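Local coordinates for protein 6-phospho-beta-d glycosidase (Streptococcus pyogenes, PDB 5FOO) that hydrolyses beta-glucosidic bonds as a family 1 glycoside hydrolase, probably acting on sugars that carry a phosphate at the 6-position, at residues A[66-71]-A[448-453]; A[272-277]-A[315-320]; A[158-163]-A[205-210]. The protein carries 1 engineered substitution. All blocks are in the same frame, centred on the assembly; numbering follows the deposited sequence.

Interaction 1: residues A[66-71]-A[448-453]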
loop_
_atom_site.group_PDB
_atom_site.type_symbol
_atom_site.label_atom_id
_atom_site.label_comp_id
_atom_site.label_asym_id
_atom_site.label_seq_id
_atom_site.Cartn_x
_atom_site.Cartn_y
_atom_site.Cartn_z
ATOM N N ALA A 66 14.869 4.377 15.184
ATOM C CA ALA A 66 15.880 3.451 15.677
ATOM C C ALA A 66 15.835 3.385 17.169
ATOM O O ALA A 66 15.853 2.296 17.712
ATOM C CB ALA A 66 17.287 3.806 15.244
ATOM N N SER A 67 15.765 4.541 17.844
ATOM C CA SER A 67 15.682 4.532 19.321
ATOM C C SER A 67 14.384 3.868 19.819
ATOM O O SER A 67 14.353 3.376 20.917
ATOM C CB SER A 67 15.814 5.944 19.882
ATOM O OG SER A 67 14.635 6.733 19.581
ATOM N N LEU A 68 13.335 3.814 18.982
ATOM C CA LEU A 68 12.091 3.119 19.311
ATOM C C LEU A 68 12.012 1.672 18.804
ATOM O O LEU A 68 10.906 1.116 18.673
ATOM C CB LEU A 68 10.909 3.931 18.824
ATOM C CG LEU A 68 10.769 5.345 19.425
ATOM C CD1 LEU A 68 9.887 6.222 18.579
ATOM C CD2 LEU A 68 10.223 5.306 20.858
ATOM N N GLY A 69 13.184 1.074 18.526
ATOM C CA GLY A 69 13.332 -0.362 18.266
ATOM C C GLY A 69 13.059 -0.829 16.832
ATOM O O GLY A 69 13.024 -2.029 16.573
ATOM N N HIS A 70 12.802 0.090 15.916
ATOM C CA HIS A 70 12.470 -0.303 14.529
ATOM C C HIS A 70 13.733 -0.861 13.862
ATOM O O HIS A 70 14.784 -0.252 13.975
ATOM C CB HIS A 70 11.914 0.892 13.748
ATOM C CG HIS A 70 10.591 1.383 14.271
ATOM N ND1 HIS A 70 9.708 2.108 13.499
ATOM C CD2 HIS A 70 9.970 1.202 15.471
ATOM C CE1 HIS A 70 8.622 2.386 14.204
ATOM N NE2 HIS A 70 8.764 1.863 15.412
ATOM N N ASN A 71 13.641 -2.005 13.204
ATOM C CA ASN A 71 14.775 -2.507 12.380
ATOM C C ASN A 71 14.609 -2.397 10.863
ATOM O O ASN A 71 15.516 -2.775 10.095
ATOM C CB ASN A 71 15.075 -3.954 12.762
ATOM C CG ASN A 71 13.933 -4.880 12.412
ATOM O OD1 ASN A 71 13.179 -4.642 11.441
ATOM N ND2 ASN A 71 13.828 -5.981 13.148
ATOM N N ALA A 448 2.169 6.665 23.655
ATOM C CA ALA A 448 2.347 5.432 24.407
ATOM C C ALA A 448 2.567 4.198 23.527
ATOM O O ALA A 448 3.259 3.274 23.949
ATOM C CB ALA A 448 1.175 5.170 25.312
ATOM N N SER A 449 1.947 4.142 22.354
ATOM C CA SER A 449 2.071 2.940 21.536
ATOM C C SER A 449 3.484 2.812 20.987
ATOM O O SER A 449 3.920 1.711 20.748
ATOM C CB SER A 449 1.066 2.891 20.398
ATOM O OG SER A 449 1.265 4.012 19.625
ATOM N N ALA A 450 4.208 3.911 20.842
ATOM C CA ALA A 450 5.601 3.837 20.391
ATOM C C ALA A 450 6.488 3.065 21.377
ATOM O O ALA A 450 7.373 2.319 20.925
ATOM C CB ALA A 450 6.173 5.225 20.174
ATOM N N TYR A 451 6.290 3.290 22.693
ATOM C CA TYR A 451 7.044 2.594 23.746
ATOM C C TYR A 451 6.575 1.168 23.877
ATOM O O TYR A 451 7.383 0.272 24.146
ATOM C CB TYR A 451 7.029 3.350 25.100
ATOM C CG TYR A 451 7.695 4.686 24.938
ATOM C CD1 TYR A 451 9.090 4.786 24.727
ATOM C CD2 TYR A 451 6.951 5.847 24.943
ATOM C CE1 TYR A 451 9.698 6.016 24.530
ATOM C CE2 TYR A 451 7.530 7.068 24.725
ATOM C CZ TYR A 451 8.889 7.140 24.520
ATOM O OH TYR A 451 9.415 8.357 24.325
ATOM N N TRP A 452 5.308 0.904 23.631
ATOM C CA TRP A 452 4.858 -0.469 23.649
ATOM C C TRP A 452 5.476 -1.263 22.484
ATOM O O TRP A 452 5.936 -2.427 22.678
ATOM C CB TRP A 452 3.357 -0.589 23.649
ATOM C CG TRP A 452 2.849 -1.991 23.441
ATOM C CD1 TRP A 452 2.584 -2.954 24.395
ATOM C CD2 TRP A 452 2.497 -2.560 22.188
ATOM N NE1 TRP A 452 2.144 -4.106 23.778
ATOM C CE2 TRP A 452 2.081 -3.881 22.427
ATOM C CE3 TRP A 452 2.533 -2.080 20.859
ATOM C CZ2 TRP A 452 1.684 -4.725 21.397
ATOM C CZ3 TRP A 452 2.141 -2.918 19.839
ATOM C CH2 TRP A 452 1.700 -4.224 20.113
ATOM N N PHE A 453 5.500 -0.661 21.293
ATOM C CA PHE A 453 5.941 -1.392 20.117
ATOM C C PHE A 453 7.457 -1.560 20.204
ATOM O O PHE A 453 7.976 -2.531 19.736
ATOM C CB PHE A 453 5.555 -0.645 18.829
ATOM C CG PHE A 453 5.853 -1.410 17.570
ATOM C CD1 PHE A 453 5.212 -2.594 17.320
ATOM C CD2 PHE A 453 6.722 -0.909 16.623
ATOM C CE1 PHE A 453 5.465 -3.315 16.156
ATOM C CE2 PHE A 453 6.928 -1.571 15.414
ATOM C CZ PHE A 453 6.345 -2.804 15.225
HETATM O O HOH W 1 8.220 1.828 18.273
#
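The rings of H70 and F453 meet as an offset edge-to-face pair, the rim of F453 directed at the face of the imidazole. Their centroids are 5.5 Å apart and their planes stand at 86°, close to perpendicular. The nearest approach is made by H70 NE2, which lies 3.6 Å from F453 CD2 at the edge of the phenyl ring and near its plane. F453 gets there because CG is anti to its backbone N (chi1 -174°), which swings the ring off the helix 448-459 toward the imidazole.

Beside this pair, the L68 side chain forks over the same helix. Its CD2 stands 4.1 Å from A450 CB, and the same methyl packs 3.8 Å from Y451 CE1, where the leucine and the tyrosine cross at a slant. The CB bond of Y451 points away from 66-71, but the CD1-CE1 side of its ring comes back to meet L68 CD2.

No direct hydrogen bond joins the segments; one water does that work. It donates to L68 O and to A450 O, each at 2.8 Å, and also bonds H70 NE2 at 2.9 Å, lying in the plane of the imidazole at its edge. One backbone carbonyl from each segment is thereby bound to the same water, which helps to hold the turn of the imidazole. G69, with its positive phi, is the C-prime residue of the Schellman motif that closes helix 54-67, and this turn places L68 and H70 together against the second helix. On the barrel side, F453 also rests on Y413 and V415 of strand 410-416. The arrangement is that of a (beta/alpha)8 barrel at its seam, where helix 448-459, after the eighth barrel strand, packs beside the end of helix 54-67, which leads into the second strand.

Interaction 2: residues A[272-277]-A[315-320]; sequences DGVLWQ and PSWSPE. With EDO (1,2-ethanediol), chain K.
W317 lies across D272 and V274, and its side chain shows how one indole can combine apolar and polar contacts. At the root, W317 CB touches V274 CG1 at 3.6 Å. With chi1 at -169° the indole extends away from the W317 backbone N, which carries the ring system past the valine. There W317 CG has V274 CG2 3.7 Å away, and this methyl sits over the five-membered ring almost on its normal, a CH-pi contact. It also leans on CD2, at the fusion with the six-membered ring. The opposite face is met by the backbone N of P319, 3.6 Å above the plane and displaced toward the rim, so the indole is sandwiched between the valine methyl and its own chain.

Farther out, W317 CD1 comes within 3.6 Å of D272 CB. The polar end follows: W317 NE1 donates to D272 OD2 at 2.7 Å, with an N-H...O angle of 154°. The oxygen lies close to the ring plane, whereas the indole N-H reaches it from the anti side, 19° out of the carboxylate plane.

Beyond the nitrogen, the indole enters a largely helical surround: W247 of helix 235-258 meets it edge-to-face, and L269 of helix 263-271 and V190 of helix 186-208 pack on it too. The Schellman turn at G273 ends helix 263-271 between the two residues that touch W317. Because D272 OD2 also bonds the hydroxyl of Y322, it joins W317 and the nearby Y322 to the end of that helix. An indole N-H donor at this short distance is consistent with an ionised carboxylate, while the same bond satisfies the N-H of an otherwise greasy, buried ring.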
loop_
_atom_site.group_PDB
_atom_site.type_symbol
_atom_site.label_atom_id
_atom_site.label_comp_id
_atom_site.label_asym_id
_atom_site.label_seq_id
_atom_site.Cartn_x
_atom_site.Cartn_y
_atom_site.Cartn_z
ATOM N N ASP A 272 -18.829 -9.723 -20.294
ATOM C CA ASP A 272 -19.395 -8.428 -20.054
ATOM C C ASP A 272 -18.849 -7.417 -21.032
ATOM O O ASP A 272 -19.112 -6.242 -20.843
ATOM C CB ASP A 272 -19.153 -7.911 -18.618
ATOM C CG ASP A 272 -19.822 -8.751 -17.566
ATOM O OD1 ASP A 272 -20.686 -9.527 -17.936
ATOM O OD2 ASP A 272 -19.526 -8.612 -16.355
ATOM N N GLY A 273 -18.041 -7.818 -21.996
ATOM C CA GLY A 273 -17.504 -6.852 -22.956
ATOM C C GLY A 273 -16.428 -5.884 -22.494
ATOM O O GLY A 273 -16.253 -4.866 -23.132
ATOM N N VAL A 274 -15.728 -6.157 -21.385
ATOM C CA VAL A 274 -14.780 -5.202 -20.846
ATOM C C VAL A 274 -13.366 -5.742 -20.660
ATOM O O VAL A 274 -12.528 -5.062 -20.067
ATOM C CB VAL A 274 -15.290 -4.588 -19.501
ATOM C CG1 VAL A 274 -16.550 -3.738 -19.748
ATOM C CG2 VAL A 274 -15.533 -5.655 -18.438
ATOM N N LEU A 275 -13.092 -6.923 -21.186
ATOM C CA LEU A 275 -11.773 -7.513 -21.102
ATOM C C LEU A 275 -10.670 -6.583 -21.677
ATOM O O LEU A 275 -10.853 -5.926 -22.704
ATOM C CB LEU A 275 -11.733 -8.878 -21.787
ATOM C CG LEU A 275 -10.428 -9.701 -21.646
ATOM C CD1 LEU A 275 -10.218 -10.201 -20.214
ATOM C CD2 LEU A 275 -10.441 -10.861 -22.622
ATOM N N TRP A 276 -9.556 -6.512 -20.941
ATOM C CA TRP A 276 -8.374 -5.754 -21.325
ATOM C C TRP A 276 -7.863 -6.201 -22.669
ATOM O O TRP A 276 -8.108 -7.308 -23.109
ATOM C CB TRP A 276 -7.215 -5.906 -20.277
ATOM C CG TRP A 276 -6.958 -7.336 -19.853
ATOM C CD1 TRP A 276 -6.445 -8.354 -20.615
ATOM C CD2 TRP A 276 -7.289 -7.900 -18.597
ATOM N NE1 TRP A 276 -6.468 -9.519 -19.922
ATOM C CE2 TRP A 276 -6.913 -9.271 -18.649
ATOM C CE3 TRP A 276 -7.806 -7.363 -17.407
ATOM C CZ2 TRP A 276 -7.009 -10.125 -17.551
ATOM C CZ3 TRP A 276 -7.944 -8.230 -16.290
ATOM C CH2 TRP A 276 -7.552 -9.590 -16.377
ATOM N N GLN A 277 -7.138 -5.307 -23.293
ATOM C CA GLN A 277 -6.323 -5.644 -24.454
ATOM C C GLN A 277 -4.950 -6.175 -24.013
ATOM O O GLN A 277 -4.189 -5.465 -23.339
ATOM C CB GLN A 277 -6.108 -4.375 -25.297
ATOM C CG GLN A 277 -7.288 -4.012 -26.147
ATOM C CD GLN A 277 -7.441 -4.966 -27.334
ATOM O OE1 GLN A 277 -6.506 -5.125 -28.141
ATOM N NE2 GLN A 277 -8.606 -5.626 -27.440
ATOM N N PRO A 315 -24.491 2.530 -15.892
ATOM C CA PRO A 315 -23.714 3.629 -16.539
ATOM C C PRO A 315 -22.336 3.160 -17.084
ATOM O O PRO A 315 -21.875 3.658 -18.084
ATOM C CB PRO A 315 -23.556 4.693 -15.401
ATOM C CG PRO A 315 -23.724 3.958 -14.110
ATOM C CD PRO A 315 -24.566 2.723 -14.409
ATOM N N SER A 316 -21.760 2.147 -16.456
ATOM C CA SER A 316 -20.419 1.660 -16.728
ATOM C C SER A 316 -20.308 0.262 -16.059
ATOM O O SER A 316 -20.992 0.002 -15.089
ATOM C CB SER A 316 -19.478 2.663 -16.097
ATOM O OG SER A 316 -18.150 2.263 -16.187
ATOM N N TRP A 317 -19.460 -0.622 -16.550
ATOM C CA TRP A 317 -19.109 -1.843 -15.837
ATOM C C TRP A 317 -18.534 -1.529 -14.435
ATOM O O TRP A 317 -17.871 -0.521 -14.229
ATOM C CB TRP A 317 -18.153 -2.731 -16.653
ATOM C CG TRP A 317 -17.989 -4.125 -16.055
ATOM C CD1 TRP A 317 -18.775 -5.201 -16.277
ATOM C CD2 TRP A 317 -16.988 -4.552 -15.112
ATOM N NE1 TRP A 317 -18.299 -6.286 -15.556
ATOM C CE2 TRP A 317 -17.229 -5.895 -14.817
ATOM C CE3 TRP A 317 -15.914 -3.926 -14.491
ATOM C CZ2 TRP A 317 -16.430 -6.624 -13.926
ATOM C CZ3 TRP A 317 -15.104 -4.692 -13.595
ATOM C CH2 TRP A 317 -15.376 -5.993 -13.337
ATOM N N SER A 318 -18.905 -2.373 -13.473
ATOM C CA SER A 318 -18.358 -2.334 -12.136
ATOM C C SER A 318 -18.349 -3.763 -11.561
ATOM O O SER A 318 -19.245 -4.533 -11.838
ATOM C CB SER A 318 -19.189 -1.427 -11.211
ATOM O OG SER A 318 -18.893 -1.753 -9.881
ATOM N N PRO A 319 -17.340 -4.111 -10.732
ATOM C CA PRO A 319 -17.350 -5.411 -10.037
ATOM C C PRO A 319 -18.542 -5.557 -9.112
ATOM O O PRO A 319 -19.031 -6.682 -8.887
ATOM C CB PRO A 319 -15.995 -5.414 -9.253
ATOM C CG PRO A 319 -15.597 -3.965 -9.155
ATOM C CD PRO A 319 -16.140 -3.316 -10.431
ATOM N N GLU A 320 -19.046 -4.417 -8.635
ATOM C CA GLU A 320 -20.246 -4.337 -7.795
ATOM C C GLU A 320 -21.585 -4.628 -8.468
ATOM O O GLU A 320 -22.640 -4.642 -7.794
ATOM C CB GLU A 320 -20.302 -3.000 -7.019
ATOM C CG GLU A 320 -19.081 -2.803 -6.116
ATOM C CD GLU A 320 -19.289 -1.847 -4.941
ATOM O OE1 GLU A 320 -20.237 -1.046 -4.941
ATOM O OE2 GLU A 320 -18.457 -1.871 -4.009
HETATM C C1 EDO K . -25.808 -3.731 -8.375
HETATM O O1 EDO K . -26.067 -4.897 -9.211
HETATM C C2 EDO K . -25.164 -2.611 -9.197
HETATM O O2 EDO K . -24.286 -1.879 -8.325
#

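Interaction 3: residues A[158-163]-A[205-210]. With EDO (1,2-ethanediol), chain H.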
loop_
_atom_site.group_PDB
_atom_site.type_symbol
_atom_site.label_atom_id
_atom_site.label_comp_id
_atom_site.label_asym_id
_atom_site.label_seq_id
_atom_site.Cartn_x
_atom_site.Cartn_y
_atom_site.Cartn_z
ATOM N N LYS A 158 18.080 -3.453 -0.961
ATOM C CA LYS A 158 17.905 -4.826 -1.389
ATOM C C LYS A 158 16.471 -5.324 -1.345
ATOM O O LYS A 158 16.216 -6.512 -1.575
ATOM C CB LYS A 158 18.743 -5.729 -0.456
ATOM C CG LYS A 158 20.257 -5.454 -0.479
ATOM C CD LYS A 158 20.837 -5.101 -1.838
ATOM C CE LYS A 158 22.371 -5.229 -1.883
ATOM N NZ LYS A 158 22.979 -4.833 -3.173
ATOM N N ASP A 159 15.534 -4.430 -1.034
ATOM C CA ASP A 159 14.153 -4.810 -0.782
ATOM C C ASP A 159 13.240 -3.824 -1.478
ATOM O O ASP A 159 13.093 -2.689 -1.028
ATOM C CB ASP A 159 13.867 -4.801 0.701
ATOM C CG ASP A 159 14.576 -5.932 1.432
ATOM O OD1 ASP A 159 14.125 -7.104 1.402
ATOM O OD2 ASP A 159 15.579 -5.577 2.086
ATOM N N TRP A 160 12.641 -4.273 -2.565
ATOM C CA TRP A 160 11.968 -3.419 -3.480
ATOM C C TRP A 160 10.498 -3.885 -3.682
ATOM O O TRP A 160 10.224 -5.080 -3.711
ATOM C CB TRP A 160 12.685 -3.478 -4.822
ATOM C CG TRP A 160 14.012 -2.871 -4.871
ATOM C CD1 TRP A 160 15.223 -3.538 -4.781
ATOM C CD2 TRP A 160 14.324 -1.501 -5.047
ATOM N NE1 TRP A 160 16.265 -2.640 -4.891
ATOM C CE2 TRP A 160 15.744 -1.386 -5.085
ATOM C CE3 TRP A 160 13.564 -0.340 -5.160
ATOM C CZ2 TRP A 160 16.390 -0.158 -5.237
ATOM C CZ3 TRP A 160 14.232 0.874 -5.340
ATOM C CH2 TRP A 160 15.621 0.948 -5.341
ATOM N N PHE A 161 9.606 -2.929 -3.891
ATOM C CA PHE A 161 8.214 -3.186 -4.172
ATOM C C PHE A 161 7.723 -2.295 -5.297
ATOM O O PHE A 161 8.050 -1.135 -5.355
ATOM C CB PHE A 161 7.412 -3.057 -2.870
ATOM C CG PHE A 161 7.678 -4.169 -1.905
ATOM C CD1 PHE A 161 7.013 -5.377 -2.015
ATOM C CD2 PHE A 161 8.651 -4.036 -0.941
ATOM C CE1 PHE A 161 7.320 -6.452 -1.181
ATOM C CE2 PHE A 161 8.951 -5.098 -0.073
ATOM C CZ PHE A 161 8.302 -6.297 -0.197
ATOM N N VAL A 162 6.948 -2.849 -6.227
ATOM C CA VAL A 162 6.641 -2.100 -7.430
ATOM C C VAL A 162 5.451 -1.117 -7.189
ATOM O O VAL A 162 5.550 0.040 -7.555
ATOM C CB VAL A 162 6.352 -2.997 -8.662
ATOM C CG1 VAL A 162 6.054 -2.100 -9.886
ATOM C CG2 VAL A 162 7.555 -3.875 -9.026
ATOM N N HIS A 163 4.357 -1.603 -6.593
ATOM C CA HIS A 163 3.214 -0.769 -6.266
ATOM C C HIS A 163 2.771 -1.021 -4.829
ATOM O O HIS A 163 2.961 -2.115 -4.268
ATOM C CB HIS A 163 1.990 -1.142 -7.108
ATOM C CG HIS A 163 2.195 -1.175 -8.593
ATOM N ND1 HIS A 163 2.377 -0.048 -9.336
ATOM C CD2 HIS A 163 2.135 -2.184 -9.469
ATOM C CE1 HIS A 163 2.467 -0.350 -10.613
ATOM N NE2 HIS A 163 2.338 -1.651 -10.719
ATOM N N GLN A 205 11.310 -7.609 -14.450
ATOM C CA GLN A 205 12.284 -7.972 -15.455
ATOM C C GLN A 205 13.457 -7.006 -15.359
ATOM O O GLN A 205 14.604 -7.449 -15.403
ATOM C CB GLN A 205 11.706 -7.964 -16.859
ATOM C CG GLN A 205 12.643 -8.376 -18.020
ATOM C CD GLN A 205 11.911 -8.310 -19.340
ATOM O OE1 GLN A 205 11.754 -9.315 -20.033
ATOM N NE2 GLN A 205 11.354 -7.157 -19.635
ATOM N N ALA A 206 13.179 -5.702 -15.274
ATOM C CA ALA A 206 14.223 -4.693 -15.331
ATOM C C ALA A 206 15.148 -4.837 -14.127
ATOM O O ALA A 206 16.356 -4.684 -14.268
ATOM C CB ALA A 206 13.655 -3.279 -15.433
ATOM N N TYR A 207 14.586 -5.210 -12.964
ATOM C CA TYR A 207 15.356 -5.318 -11.762
ATOM C C TYR A 207 16.374 -6.453 -11.970
ATOM O O TYR A 207 17.561 -6.306 -11.629
ATOM C CB TYR A 207 14.461 -5.605 -10.532
ATOM C CG TYR A 207 15.290 -5.835 -9.279
ATOM C CD1 TYR A 207 15.981 -4.779 -8.741
ATOM C CD2 TYR A 207 15.436 -7.115 -8.686
ATOM C CE1 TYR A 207 16.777 -4.938 -7.622
ATOM C CE2 TYR A 207 16.247 -7.288 -7.571
ATOM C CZ TYR A 207 16.942 -6.190 -7.062
ATOM O OH TYR A 207 17.748 -6.221 -5.959
ATOM N N ARG A 208 15.878 -7.578 -12.497
ATOM C CA ARG A 208 16.677 -8.809 -12.604
ATOM C C ARG A 208 17.761 -8.790 -13.684
ATOM O O ARG A 208 18.779 -9.434 -13.520
ATOM C CB ARG A 208 15.811 -10.026 -12.710
ATOM C CG ARG A 208 15.014 -10.186 -11.448
ATOM C CD ARG A 208 14.176 -11.404 -11.531
ATOM N NE ARG A 208 13.441 -11.670 -10.316
ATOM C CZ ARG A 208 12.222 -12.240 -10.299
ATOM N NH1 ARG A 208 11.644 -12.661 -11.415
ATOM N NH2 ARG A 208 11.610 -12.444 -9.151
ATOM N N ARG A 209 17.576 -7.954 -14.686
ATOM C CA ARG A 209 18.602 -7.627 -15.630
ATOM C C ARG A 209 19.653 -6.648 -15.154
ATOM O O ARG A 209 20.614 -6.445 -15.886
ATOM C CB ARG A 209 17.962 -7.024 -16.867
ATOM C CG ARG A 209 17.247 -8.073 -17.672
ATOM C CD ARG A 209 16.445 -7.411 -18.770
ATOM N NE ARG A 209 15.992 -8.344 -19.809
ATOM C CZ ARG A 209 15.262 -7.981 -20.874
ATOM N NH1 ARG A 209 14.867 -6.719 -21.035
ATOM N NH2 ARG A 209 14.915 -8.884 -21.785
ATOM N N GLY A 210 19.501 -5.995 -14.007
ATOM C CA GLY A 210 20.534 -5.048 -13.597
ATOM C C GLY A 210 21.873 -5.760 -13.234
ATOM O O GLY A 210 21.939 -7.011 -13.055
HETATM C C1 EDO H . 16.895 -8.779 1.754
HETATM O O1 EDO H . 15.532 -9.177 1.890
HETATM C C2 EDO H . 17.560 -9.494 0.625
HETATM O O2 EDO H . 16.512 -10.040 -0.135
HETATM O O HOH W 2 18.878 -4.053 -5.312
#
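The hydroxyl of Y207 is gripped from two quarters: it is hydrogen-bonded to the backbone N of G217, and it shares a water with W160. That water accepts from W160 NE1 at 3.0 Å and lies 2.5 Å from Y207 OH, a short separation whose exact value deserves caution. It sits in the plane of each ring, at the edge, so the bridge helps to fix how both are turned.

Direct contact between the aromatics is made by corners. Y207 CE1 approaches W160 CD1 at 3.5 Å and W160 NE1 at 3.6 Å, and the planes are inclined at 52°, an oblique meeting that is neither a stack nor an edge-to-face pair. A chi1 of 175° on Y207 sends its ring from the helix toward the strand.

On the other side of the strand, D159 OD1 accepts from O1 of a 1,2-ethanediol, probably from the crystallisation liquor, at 2.6 Å and also bonds the Y293 hydroxyl, while D159 OD2 forms a salt bridge with R112.

W160 projects from barrel strand 159-161 into the helical layer. F150 of helix 136-153 meets its ring edge-to-face, I219 of the adjacent strand 218-224 packs against both W160 and Y207, and Y207 comes from near the C-terminal end of helix 186-208, part of the connection between these two parallel strands.

The three contacts are spread round one closed eight-stranded barrel. Interactions 1 and 2 lie on opposite sides of the chain's centre, their own centres 45 Å apart; interaction 3 is 29 Å from the first and 31 Å from the second, and none touches another. Along the chain, interaction 3 closes before interaction 2 opens, and both fall within the long span bracketed by interaction 1. Interaction 1 joins the end of helix 54-67 and helix 448-459, interaction 3 ties the fourth barrel strand to helix 186-208, and interaction 2 fastens the extended loop region after strand 302-305 to the helical layer. Helix-helix packing near the barrel's closing seam, strand-helix packing and a loop-to-helix contact thus occur at separate places.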